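Local coordinates for hypothetical protein (Neisseria meningitidis Z2491, PDB 2F46), which is probably a phosphatase of the nonclassical, eukaryotic-like type, at residues P59-I64 against F76-V81; S27-K32 against C48-R53. All coordinates share one frame; numbering follows the deposited sequence.

Interactions 1 and 2 lie on the same side of the chain, centres about 7 Å apart, both round the loop leaving strand 45-48. Gln79 N, just after strand 75-78, is 2.7 Å from Cys48 O at the end of parallel strand 45-48, a probable hydrogen bond, while a 2.8 Å salt bridge from Asp60 OD1 to Arg53 NE ties 48-53 to the residue before helix 61-68. Arg50 links the two: its side chain acts in interaction 2, its carbonyl accepts from His78. Gln29 has a backbone bond with Arg110, the Arg50 side chain touches Arg110 and Arg114, and Val81 O accepts from Arg114 NH1; these arginines belong to the CRTGTR loop after strand 105-108, which, as in cysteine phosphatases, probably binds phosphate.

Interaction 1: P59-I64 against F76-V81; sequences PDFAQI and FHHQPV
Within the beta-alpha-beta unit of strand 45-48, helix 61-68 and strand 75-78, Phe61 from the first turn of the helix packs, in the conformer described, against Phe76, His77 and His78 of the edge strand. Its CG stands anti to the backbone N (chi1 -175°), which carries the ring along the strand. There CD2 comes to 3.6 Å from His78 CB, and CZ reaches Phe76 CB at 3.8 Å. Phe61 CZ also meets the Phe76 ring near its plane, at the edge. Against His78 the evidence points to a CH-pi contact: Phe61 CB lies 3.9 Å from the centroid of the imidazole and only 13° off its normal. The two rings are oblique, with planes 36° apart. Pro80 CG sits over the opposite imidazole face, offset toward the rim, and His78 NE2 is bonded to Arg50 O, which limits rotation of the ring. No hydrogen bond crosses the contact; in the helix turn, Asp60 O accepts from both Gln63 N and Ile64 N. Phe61 also touches Ile46 and Cys48, extending the apolar contact to the neighbouring parallel strand, as expected where the helix of a beta-alpha-beta crossover covers its sheet.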
loop_
_atom_site.group_PDB
_atom_site.type_symbol
_atom_site.label_atom_id
_atom_site.label_comp_id
_atom_site.label_asym_id
_atom_site.label_seq_id
_atom_site.Cartn_x
_atom_site.Cartn_y
_atom_site.Cartn_z
ATOM N N PRO A 59 0.681 13.515 -8.738
ATOM C CA PRO A 59 2.122 13.547 -8.842
ATOM C C PRO A 59 2.693 12.212 -9.335
ATOM O O PRO A 59 2.195 11.176 -8.913
ATOM C CB PRO A 59 2.578 13.799 -7.391
ATOM C CG PRO A 59 1.396 14.181 -6.642
ATOM C CD PRO A 59 0.219 13.640 -7.345
ATOM N N ASP A 60 3.697 12.247 -10.206
ATOM C CA ASP A 60 4.389 11.053 -10.681
ATOM C C ASP A 60 5.207 10.484 -9.527
ATOM O O ASP A 60 5.650 11.238 -8.641
ATOM C CB ASP A 60 5.351 11.332 -11.823
ATOM C CG ASP A 60 4.654 11.522 -13.162
ATOM O OD1 ASP A 60 3.427 11.306 -13.289
ATOM O OD2 ASP A 60 5.390 11.850 -14.110
ATOM N N PHE A 61 5.421 9.172 -9.543
ATOM C CA PHE A 61 6.192 8.560 -8.461
ATOM C C PHE A 61 7.579 9.173 -8.338
ATOM O O PHE A 61 8.060 9.381 -7.219
ATOM C CB PHE A 61 6.317 7.035 -8.560
ATOM C CG PHE A 61 7.006 6.419 -7.366
ATOM C CD1 PHE A 61 6.460 6.542 -6.104
ATOM C CD2 PHE A 61 8.216 5.739 -7.499
ATOM C CE1 PHE A 61 7.096 5.980 -4.973
ATOM C CE2 PHE A 61 8.845 5.175 -6.388
ATOM C CZ PHE A 61 8.285 5.304 -5.125
ATOM N N ALA A 62 8.226 9.511 -9.456
ATOM C CA ALA A 62 9.562 10.084 -9.404
ATOM C C ALA A 62 9.574 11.385 -8.597
ATOM O O ALA A 62 10.561 11.698 -7.891
ATOM C CB ALA A 62 10.053 10.334 -10.796
ATOM N N GLN A 63 8.510 12.143 -8.660
ATOM C CA GLN A 63 8.435 13.402 -7.951
ATOM C C GLN A 63 8.113 13.186 -6.460
ATOM O O GLN A 63 8.612 13.886 -5.589
ATOM C CB GLN A 63 7.394 14.332 -8.593
ATOM C CG GLN A 63 7.273 15.728 -7.930
ATOM C CD GLN A 63 8.626 16.403 -7.823
ATOM O OE1 GLN A 63 9.413 16.371 -8.765
ATOM N NE2 GLN A 63 8.922 16.985 -6.663
ATOM N N ILE A 64 7.279 12.200 -6.156
ATOM C CA ILE A 64 7.057 11.791 -4.778
ATOM C C ILE A 64 8.383 11.359 -4.166
ATOM O O ILE A 64 8.691 11.756 -3.023
ATOM C CB ILE A 64 5.987 10.661 -4.702
ATOM C CG1 ILE A 64 4.599 11.185 -5.086
ATOM C CG2 ILE A 64 5.923 10.025 -3.310
ATOM C CD1 ILE A 64 4.061 12.281 -4.203
ATOM N N PHE A 76 12.541 3.085 -2.087
ATOM C CA PHE A 76 11.406 3.484 -2.926
ATOM C C PHE A 76 11.162 2.437 -3.987
ATOM O O PHE A 76 12.091 2.059 -4.706
ATOM C CB PHE A 76 11.713 4.797 -3.631
ATOM C CG PHE A 76 11.832 5.979 -2.704
ATOM C CD1 PHE A 76 13.063 6.322 -2.146
ATOM C CD2 PHE A 76 10.739 6.752 -2.412
ATOM C CE1 PHE A 76 13.153 7.424 -1.267
ATOM C CE2 PHE A 76 10.845 7.829 -1.546
ATOM C CZ PHE A 76 12.054 8.147 -1.010
ATOM N N HIS A 77 9.920 2.000 -4.114
ATOM C CA HIS A 77 9.564 0.989 -5.097
ATOM C C HIS A 77 8.303 1.406 -5.797
ATOM O O HIS A 77 7.288 1.634 -5.159
ATOM C CB HIS A 77 9.356 -0.380 -4.441
ATOM C CG HIS A 77 10.527 -0.845 -3.663
ATOM N ND1 HIS A 77 11.696 -1.264 -4.253
ATOM C CD2 HIS A 77 10.748 -0.885 -2.328
ATOM C CE1 HIS A 77 12.564 -1.597 -3.319
ATOM N NE2 HIS A 77 12.023 -1.369 -2.137
ATOM N N HIS A 78 8.323 1.436 -7.127
ATOM C CA HIS A 78 7.142 1.638 -7.937
ATOM C C HIS A 78 6.614 0.306 -8.466
ATOM O O HIS A 78 7.252 -0.366 -9.304
ATOM C CB HIS A 78 7.426 2.585 -9.101
ATOM C CG HIS A 78 6.204 3.186 -9.699
ATOM N ND1 HIS A 78 6.246 4.009 -10.817
ATOM C CD2 HIS A 78 4.903 3.090 -9.364
ATOM C CE1 HIS A 78 5.022 4.379 -11.131
ATOM N NE2 HIS A 78 4.186 3.843 -10.254
ATOM N N GLN A 79 5.483 -0.123 -7.889
ATOM C CA GLN A 79 4.911 -1.419 -8.179
ATOM C C GLN A 79 3.487 -1.169 -8.634
ATOM O O GLN A 79 2.506 -1.499 -7.953
ATOM C CB GLN A 79 4.982 -2.354 -6.964
ATOM C CG GLN A 79 4.467 -3.761 -7.345
ATOM C CD GLN A 79 3.878 -4.610 -6.238
ATOM O OE1 GLN A 79 3.838 -4.212 -5.048
ATOM N NE2 GLN A 79 3.388 -5.790 -6.626
ATOM N N PRO A 80 3.324 -0.575 -9.813
ATOM C CA PRO A 80 2.004 -0.202 -10.251
ATOM C C PRO A 80 1.118 -1.433 -10.568
ATOM O O PRO A 80 1.574 -2.413 -11.170
ATOM C CB PRO A 80 2.286 0.631 -11.503
ATOM C CG PRO A 80 3.507 0.047 -12.012
ATOM C CD PRO A 80 4.339 -0.278 -10.842
ATOM N N VAL A 81 -0.130 -1.366 -10.110
ATOM C CA VAL A 81 -1.165 -2.325 -10.467
ATOM C C VAL A 81 -2.490 -1.606 -10.652
ATOM O O VAL A 81 -2.662 -0.442 -10.261
ATOM C CB VAL A 81 -1.328 -3.418 -9.394
ATOM C CG1 VAL A 81 0.019 -4.117 -9.096
ATOM C CG2 VAL A 81 -1.910 -2.832 -8.103
#

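Interaction 2: S27-K32 against C48-R53; sequences SPQLTK and CNRPDR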
loop_
_atom_site.group_PDB
_atom_site.type_symbol
_atom_site.label_atom_id
_atom_site.label_comp_id
_atom_site.label_asym_id
_atom_site.label_seq_id
_atom_site.Cartn_x
_atom_site.Cartn_y
_atom_site.Cartn_z
ATOM N N SER A 27 -1.960 4.402 2.633
ATOM C CA SER A 27 -2.486 5.754 2.456
ATOM C C SER A 27 -3.088 5.917 1.075
ATOM O O SER A 27 -2.694 5.203 0.118
ATOM C CB SER A 27 -1.350 6.748 2.600
ATOM O OG SER A 27 -1.684 8.085 2.285
ATOM N N PRO A 28 -3.994 6.896 0.910
ATOM C CA PRO A 28 -4.345 7.419 -0.368
ATOM C C PRO A 28 -3.203 8.206 -0.982
ATOM O O PRO A 28 -2.093 8.334 -0.401
ATOM C CB PRO A 28 -5.534 8.347 -0.073
ATOM C CG PRO A 28 -5.468 8.614 1.319
ATOM C CD PRO A 28 -4.712 7.568 2.001
ATOM N N GLN A 29 -3.416 8.770 -2.157
ATOM C CA GLN A 29 -2.338 9.414 -2.906
ATOM C C GLN A 29 -1.537 10.415 -2.094
ATOM O O GLN A 29 -2.115 11.337 -1.494
ATOM C CB GLN A 29 -2.913 10.123 -4.121
ATOM C CG GLN A 29 -1.953 10.900 -4.932
ATOM C CD GLN A 29 -0.930 10.041 -5.621
ATOM O OE1 GLN A 29 -1.294 9.033 -6.270
ATOM N NE2 GLN A 29 0.355 10.411 -5.518
ATOM N N LEU A 30 -0.240 10.238 -2.087
ATOM C CA LEU A 30 0.651 11.133 -1.373
ATOM C C LEU A 30 0.838 12.427 -2.138
ATOM O O LEU A 30 0.777 12.469 -3.377
ATOM C CB LEU A 30 2.018 10.505 -1.123
ATOM C CG LEU A 30 1.964 9.272 -0.243
ATOM C CD1 LEU A 30 3.363 8.730 -0.030
ATOM C CD2 LEU A 30 1.239 9.462 1.045
ATOM N N THR A 31 1.085 13.480 -1.357
ATOM C CA THR A 31 1.363 14.813 -1.888
ATOM C C THR A 31 2.601 15.342 -1.168
ATOM O O THR A 31 3.034 14.778 -0.175
ATOM C CB THR A 31 0.224 15.762 -1.602
ATOM O OG1 THR A 31 0.121 15.932 -0.186
ATOM C CG2 THR A 31 -1.077 15.194 -2.148
ATOM N N LYS A 32 3.159 16.445 -1.660
ATOM C CA LYS A 32 4.311 17.077 -1.005
ATOM C C LYS A 32 4.034 17.400 0.458
ATOM O O LYS A 32 4.909 17.284 1.308
ATOM C CB LYS A 32 4.646 18.376 -1.722
ATOM C CG LYS A 32 5.898 19.018 -1.247
ATOM C CD LYS A 32 6.193 20.250 -2.080
ATOM C CE LYS A 32 7.523 20.826 -1.693
ATOM N NZ LYS A 32 7.906 21.920 -2.628
ATOM N N CYS A 48 4.710 2.501 -4.075
ATOM C CA CYS A 48 3.632 3.065 -4.825
ATOM C C CYS A 48 3.011 2.039 -5.694
ATOM O O CYS A 48 3.702 1.458 -6.560
ATOM C CB CYS A 48 4.116 4.192 -5.701
ATOM S SG CYS A 48 2.921 4.871 -6.827
ATOM N N ASN A 49 1.724 1.808 -5.462
ATOM C CA ASN A 49 0.987 0.787 -6.225
ATOM C C ASN A 49 0.081 1.319 -7.322
ATOM O O ASN A 49 -0.817 0.639 -7.781
ATOM C CB ASN A 49 0.203 -0.173 -5.290
ATOM C CG ASN A 49 1.095 -1.025 -4.414
ATOM O OD1 ASN A 49 0.971 -1.021 -3.174
ATOM N ND2 ASN A 49 1.976 -1.835 -5.036
ATOM N N ARG A 50 0.335 2.584 -7.688
ATOM C CA ARG A 50 -0.478 3.342 -8.631
ATOM C C ARG A 50 0.320 3.615 -9.885
ATOM O O ARG A 50 1.392 4.210 -9.796
ATOM C CB ARG A 50 -0.920 4.693 -8.026
ATOM C CG ARG A 50 -2.037 5.327 -8.790
ATOM C CD ARG A 50 -2.442 6.625 -8.152
ATOM N NE ARG A 50 -3.640 7.079 -8.790
ATOM C CZ ARG A 50 -4.258 8.213 -8.523
ATOM N NH1 ARG A 50 -3.770 9.068 -7.643
ATOM N NH2 ARG A 50 -5.381 8.483 -9.158
ATOM N N PRO A 51 -0.210 3.231 -11.059
ATOM C CA PRO A 51 0.420 3.739 -12.293
ATOM C C PRO A 51 0.430 5.268 -12.316
ATOM O O PRO A 51 -0.504 5.896 -11.860
ATOM C CB PRO A 51 -0.501 3.201 -13.394
ATOM C CG PRO A 51 -1.255 2.051 -12.748
ATOM C CD PRO A 51 -1.442 2.474 -11.332
ATOM N N ASP A 52 1.474 5.851 -12.908
ATOM C CA ASP A 52 1.496 7.295 -13.124
ATOM C C ASP A 52 0.386 7.649 -14.126
ATOM O O ASP A 52 0.044 6.814 -14.979
ATOM C CB ASP A 52 2.840 7.757 -13.695
ATOM C CG ASP A 52 3.996 7.723 -12.695
ATOM O OD1 ASP A 52 3.758 7.768 -11.471
ATOM O OD2 ASP A 52 5.167 7.667 -13.165
ATOM N N ARG A 53 -0.132 8.868 -13.992
ATOM C CA ARG A 53 -1.034 9.517 -14.976
ATOM C C ARG A 53 -2.425 8.917 -14.974
ATOM O O ARG A 53 -3.139 8.980 -15.981
ATOM C CB ARG A 53 -0.421 9.513 -16.382
ATOM C CG ARG A 53 0.989 10.026 -16.437
ATOM C CD ARG A 53 1.063 11.451 -15.952
ATOM N NE ARG A 53 2.461 11.854 -15.874
ATOM C CZ ARG A 53 3.178 12.341 -16.893
ATOM N NH1 ARG A 53 2.629 12.540 -18.092
ATOM N NH2 ARG A 53 4.468 12.617 -16.701
#
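Gln29 and Arg50 carry this contact, burying nearly equal areas and joined by one hydrogen bond. Arg50 NH1 donates to Gln29 OE1 over 2.8 Å with an N-H...O angle of 163°, so the bond is close to straight. The oxygen lies in the guanidinium plane, at its edge, whereas NH1 is tilted 29° from the plane of the amide carbonyl. The side chains cross at about a right angle: Arg50 runs extended from CG to NE, while Gln29 bends at chi2 (66°) and brings its amide round to the arginine. Gln29 OE1 also lies 3.3 Å from Arg50 CD, beside the aliphatic part of the chain. The other end of the amide is held within its own loop, since Gln29 NE2 donates to Leu30 O at 3.0 Å, on a lone pair in the carbonyl plane. Both ends of the amide are therefore bonded, which fixes its rotation and supports the assignment of its oxygen and nitrogen. Beyond the contact, Arg50 NE and NH2 form salt bridges with Glu54 and Glu55. With two carboxylates and a neutral amide oxygen around it, the guanidinium has acceptors for all three nitrogens, an environment that would be expected to stabilise its positive charge.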